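Local coordinates for peroxiredoxin 5 (Alvinella pompejana, PDB 2XHF), which probably reduces hydrogen peroxide and organic hydroperoxides as a thiol-dependent antioxidant peroxidase of the peroxiredoxin 5 type, at residues A53-L66 with V90-I104. Numbering follows the deposited sequence.
Sequences AFVPGSNNHIPEYL and VMAAWGKTVDPEHKI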
# COMPACT_ATOMS: atom_id res chain seq x y z
N ALA A 53 3.37 4.82 -2.42
CA ALA A 53 2.86 4.26 -3.67
C ALA A 53 1.39 4.71 -3.80
O ALA A 53 0.61 4.63 -2.83
CB ALA A 53 2.94 2.77 -3.61
N PHE A 54 1.03 5.18 -5.00
CA PHE A 54 -0.34 5.58 -5.35
C PHE A 54 -0.83 6.86 -4.65
O PHE A 54 -1.96 7.28 -4.86
CB PHE A 54 -1.33 4.43 -5.12
CG PHE A 54 -1.06 3.23 -5.99
CD1 PHE A 54 -1.35 3.26 -7.34
CD2 PHE A 54 -0.52 2.08 -5.45
CE1 PHE A 54 -1.09 2.16 -8.14
CE2 PHE A 54 -0.29 0.97 -6.24
CZ PHE A 54 -0.57 1.02 -7.58
N VAL A 55 0.02 7.49 -3.86
CA VAL A 55 -0.35 8.74 -3.21
C VAL A 55 -0.19 9.90 -4.20
O VAL A 55 0.81 9.98 -4.90
CB VAL A 55 0.52 9.00 -1.96
CG1 VAL A 55 0.19 10.37 -1.36
CG2 VAL A 55 0.34 7.88 -0.94
N PRO A 56 -1.19 10.77 -4.30
CA PRO A 56 -1.05 11.85 -5.29
C PRO A 56 0.25 12.63 -5.08
O PRO A 56 0.63 12.96 -3.96
CB PRO A 56 -2.29 12.72 -5.03
CG PRO A 56 -3.30 11.76 -4.52
CD PRO A 56 -2.52 10.77 -3.67
N GLY A 57 0.93 12.91 -6.18
CA GLY A 57 2.26 13.51 -6.13
C GLY A 57 3.40 12.53 -6.29
O GLY A 57 4.51 12.92 -6.67
N SER A 58 3.17 11.26 -5.96
CA SER A 58 4.24 10.27 -6.01
C SER A 58 4.77 10.02 -7.42
O SER A 58 5.87 9.52 -7.57
CB SER A 58 3.81 8.94 -5.37
OG SER A 58 2.68 8.40 -6.07
N ASN A 59 3.99 10.37 -8.45
CA ASN A 59 4.47 10.26 -9.82
C ASN A 59 4.81 11.60 -10.46
O ASN A 59 4.95 11.69 -11.67
CB ASN A 59 3.45 9.53 -10.70
CG ASN A 59 4.06 9.02 -12.01
OD1 ASN A 59 5.25 8.67 -12.08
ND2 ASN A 59 3.25 8.97 -13.04
N ASN A 60 5.02 12.62 -9.65
CA ASN A 60 5.30 13.95 -10.20
C ASN A 60 6.68 14.04 -10.84
O ASN A 60 6.89 14.79 -11.79
CB ASN A 60 5.16 15.02 -9.12
CG ASN A 60 3.72 15.39 -8.87
OD1 ASN A 60 2.81 14.79 -9.43
ND2 ASN A 60 3.51 16.37 -8.00
N HIS A 61 7.63 13.28 -10.30
CA HIS A 61 9.03 13.44 -10.69
C HIS A 61 9.62 12.26 -11.41
O HIS A 61 10.60 12.40 -12.13
CB HIS A 61 9.84 13.80 -9.46
CG HIS A 61 9.33 15.03 -8.78
ND1 HIS A 61 9.26 16.25 -9.40
CD2 HIS A 61 8.83 15.21 -7.53
CE1 HIS A 61 8.74 17.14 -8.57
NE2 HIS A 61 8.49 16.53 -7.43
N ILE A 62 9.04 11.08 -11.21
CA ILE A 62 9.52 9.89 -11.88
C ILE A 62 9.65 10.05 -13.40
O ILE A 62 10.65 9.67 -13.97
CB ILE A 62 8.70 8.67 -11.44
CG1 ILE A 62 9.20 8.26 -10.03
CG2 ILE A 62 8.87 7.53 -12.43
CD1 ILE A 62 8.32 7.24 -9.34
N PRO A 63 8.66 10.67 -14.07
CA PRO A 63 8.80 10.81 -15.52
C PRO A 63 10.08 11.55 -15.93
O PRO A 63 10.71 11.14 -16.92
CB PRO A 63 7.55 11.61 -15.92
CG PRO A 63 6.57 11.28 -14.88
CD PRO A 63 7.34 11.14 -13.61
N GLU A 64 10.49 12.57 -15.19
CA GLU A 64 11.71 13.29 -15.54
C GLU A 64 12.96 12.48 -15.24
O GLU A 64 13.90 12.52 -16.02
CB GLU A 64 11.81 14.65 -14.87
CG GLU A 64 12.90 15.53 -15.47
CD GLU A 64 12.59 17.01 -15.35
OE1 GLU A 64 12.90 17.59 -14.29
OE2 GLU A 64 12.05 17.58 -16.33
N TYR A 65 12.98 11.75 -14.12
CA TYR A 65 14.08 10.82 -13.85
C TYR A 65 14.20 9.83 -15.01
O TYR A 65 15.30 9.56 -15.49
CB TYR A 65 13.89 10.03 -12.55
CG TYR A 65 14.14 10.80 -11.27
CD1 TYR A 65 15.43 11.15 -10.88
CD2 TYR A 65 13.10 11.11 -10.42
CE1 TYR A 65 15.66 11.84 -9.69
CE2 TYR A 65 13.30 11.81 -9.25
CZ TYR A 65 14.59 12.15 -8.88
OH TYR A 65 14.78 12.83 -7.69
N LEU A 66 13.09 9.27 -15.46
CA LEU A 66 13.15 8.28 -16.51
C LEU A 66 13.68 8.89 -17.80
O LEU A 66 14.50 8.28 -18.52
CB LEU A 66 11.78 7.65 -16.74
CG LEU A 66 11.29 6.78 -15.58
CD1 LEU A 66 9.86 6.32 -15.83
CD2 LEU A 66 12.20 5.56 -15.37
N VAL A 90 2.85 -3.77 -2.57
CA VAL A 90 2.27 -2.54 -3.04
C VAL A 90 3.32 -1.74 -3.81
O VAL A 90 3.08 -1.21 -4.88
CB VAL A 90 1.69 -1.73 -1.87
CG1 VAL A 90 1.39 -0.32 -2.33
CG2 VAL A 90 0.45 -2.42 -1.30
N MET A 91 4.52 -1.64 -3.25
CA MET A 91 5.57 -0.85 -3.88
C MET A 91 5.91 -1.38 -5.27
O MET A 91 6.02 -0.62 -6.21
CB MET A 91 6.81 -0.83 -3.00
CG MET A 91 7.80 0.14 -3.48
SD MET A 91 7.33 1.81 -3.03
CE MET A 91 8.85 2.70 -3.52
N ALA A 92 6.05 -2.69 -5.40
CA ALA A 92 6.42 -3.28 -6.68
C ALA A 92 5.32 -3.09 -7.72
O ALA A 92 5.60 -2.82 -8.88
CB ALA A 92 6.75 -4.77 -6.50
N ALA A 93 4.06 -3.26 -7.31
CA ALA A 93 2.94 -3.13 -8.24
C ALA A 93 2.90 -1.70 -8.73
O ALA A 93 2.72 -1.43 -9.90
CB ALA A 93 1.63 -3.50 -7.57
N TRP A 94 3.06 -0.77 -7.81
CA TRP A 94 3.09 0.64 -8.17
C TRP A 94 4.23 0.97 -9.14
O TRP A 94 4.04 1.66 -10.16
CB TRP A 94 3.21 1.50 -6.91
CG TRP A 94 3.31 2.96 -7.21
CD1 TRP A 94 2.34 3.75 -7.72
CD2 TRP A 94 4.45 3.79 -7.02
NE1 TRP A 94 2.79 5.05 -7.84
CE2 TRP A 94 4.10 5.09 -7.44
CE3 TRP A 94 5.74 3.56 -6.54
CZ2 TRP A 94 4.98 6.15 -7.38
CZ3 TRP A 94 6.62 4.62 -6.49
CH2 TRP A 94 6.23 5.91 -6.89
N GLY A 95 5.42 0.48 -8.84
CA GLY A 95 6.59 0.72 -9.67
C GLY A 95 6.34 0.28 -11.10
O GLY A 95 6.74 0.98 -12.03
N LYS A 96 5.67 -0.86 -11.30
CA LYS A 96 5.40 -1.33 -12.66
C LYS A 96 4.48 -0.38 -13.42
O LYS A 96 4.58 -0.26 -14.63
CB LYS A 96 4.83 -2.75 -12.66
CG LYS A 96 5.83 -3.77 -12.21
CD LYS A 96 5.24 -5.16 -12.22
CE LYS A 96 6.26 -6.20 -11.76
NZ LYS A 96 6.72 -5.96 -10.37
N THR A 97 3.60 0.33 -12.72
CA THR A 97 2.70 1.26 -13.38
C THR A 97 3.37 2.57 -13.77
O THR A 97 2.99 3.20 -14.77
CB THR A 97 1.45 1.59 -12.51
OG1 THR A 97 1.80 2.54 -11.48
CG2 THR A 97 0.83 0.32 -11.93
N VAL A 98 4.36 3.00 -12.99
CA VAL A 98 5.02 4.27 -13.26
C VAL A 98 6.36 4.10 -13.99
O VAL A 98 6.88 5.07 -14.53
CB VAL A 98 5.26 5.09 -11.98
CG1 VAL A 98 3.92 5.46 -11.33
CG2 VAL A 98 6.11 4.35 -10.97
N ASP A 99 6.91 2.88 -14.03
CA ASP A 99 8.24 2.62 -14.57
C ASP A 99 8.25 1.24 -15.23
O ASP A 99 8.85 0.29 -14.74
CB ASP A 99 9.26 2.71 -13.43
CG ASP A 99 10.68 2.31 -13.83
OD1 ASP A 99 11.07 2.44 -15.01
OD2 ASP A 99 11.40 1.90 -12.90
N PRO A 100 7.55 1.12 -16.37
CA PRO A 100 7.40 -0.19 -17.01
C PRO A 100 8.73 -0.79 -17.49
O PRO A 100 8.79 -2.01 -17.66
CB PRO A 100 6.46 0.09 -18.18
CG PRO A 100 6.58 1.56 -18.43
CD PRO A 100 6.79 2.17 -17.07
N GLU A 101 9.76 0.03 -17.68
CA GLU A 101 11.06 -0.49 -18.14
C GLU A 101 11.99 -0.79 -16.96
O GLU A 101 13.16 -1.14 -17.15
CB GLU A 101 11.74 0.49 -19.10
CG GLU A 101 10.94 0.72 -20.38
CD GLU A 101 11.53 1.78 -21.31
OE1 GLU A 101 12.37 2.60 -20.88
OE2 GLU A 101 11.14 1.80 -22.49
N HIS A 102 11.47 -0.63 -15.75
CA HIS A 102 12.20 -0.97 -14.53
C HIS A 102 13.58 -0.33 -14.48
O HIS A 102 14.58 -0.97 -14.14
CB HIS A 102 12.30 -2.49 -14.33
CG HIS A 102 12.73 -2.89 -12.95
ND1 HIS A 102 13.53 -3.98 -12.71
CD2 HIS A 102 12.52 -2.31 -11.75
CE1 HIS A 102 13.76 -4.09 -11.42
NE2 HIS A 102 13.13 -3.10 -10.80
N LYS A 103 13.62 0.96 -14.78
CA LYS A 103 14.85 1.72 -14.65
C LYS A 103 15.17 2.10 -13.23
O LYS A 103 16.30 2.45 -12.93
CB LYS A 103 14.77 2.97 -15.52
CG LYS A 103 14.71 2.64 -17.00
CD LYS A 103 16.05 2.47 -17.62
CE LYS A 103 16.00 2.99 -19.07
NZ LYS A 103 15.03 2.24 -19.93
N ILE A 104 14.19 2.04 -12.34
CA ILE A 104 14.34 2.51 -10.97
C ILE A 104 14.08 1.36 -10.01
O ILE A 104 13.09 0.65 -10.14
CB ILE A 104 13.35 3.67 -10.68
CG1 ILE A 104 13.61 4.87 -11.62
CG2 ILE A 104 13.44 4.10 -9.22
CD1 ILE A 104 12.51 5.91 -11.58
O HOH W 1 1.51 7.54 -8.63
O HOH W 2 6.05 7.66 -14.64
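Trp94 reaches Phe54 through its first torsion: with chi1 at 177°, CG trans to N, the indole extends from helix 90-98 along the loop, while chi1 of -63° in Phe54, which sets CG opposite the carbonyl carbon, swings the benzyl ring across the helix. The two rings meet as a T-shaped pair, planes at 68° and centroids 4.7 Å apart, with CD1 of Trp94 pointing over the centre of the phenyl face. One face of the indole also carries a CH-pi contact, Ala53 CA lying 3.8 Å from the centroid of the five-membered ring; Val98 CG2 covers the opposite face. At the far end of the indole, Ile62 CD1 touches Trp94 CH2 at 3.5 Å. A water in the indole plane bridges the segments, accepting from Trp94 NE1 (2.9 Å) and donating to Ser58 OG; that hydroxyl in turn donates to Val55 O. Residues 53-61 belong to the loop between strand 44-49 and helix 62-67 that in peroxiredoxins, with their thioredoxin fold, probably forms the active-site pocket, and Ser58 probably occupies the position where peroxiredoxin 5 relatives carry their peroxidatic cysteine. With an alanine at Trp94 the Phe54 face would probably lose its edge partner, a gap would open between Ala53, Ile62 and Val98, and the water would be deprived of its N-H donor. Phe54 continues into the dimer interface, its ring meeting Phe54 of the second subunit. A second water donates to both Asn59 OD1 and Val98 O. Beyond the helix end, Asp99 takes Lys103 N on OD1 (3.0 Å) and Ile104 N on OD2 (2.8 Å), which holds its carboxylate in place; Leu66 CD2 lies 3.3 Å from Asp99 OD1 and packs on Ile104 CD1 at 3.8 Å.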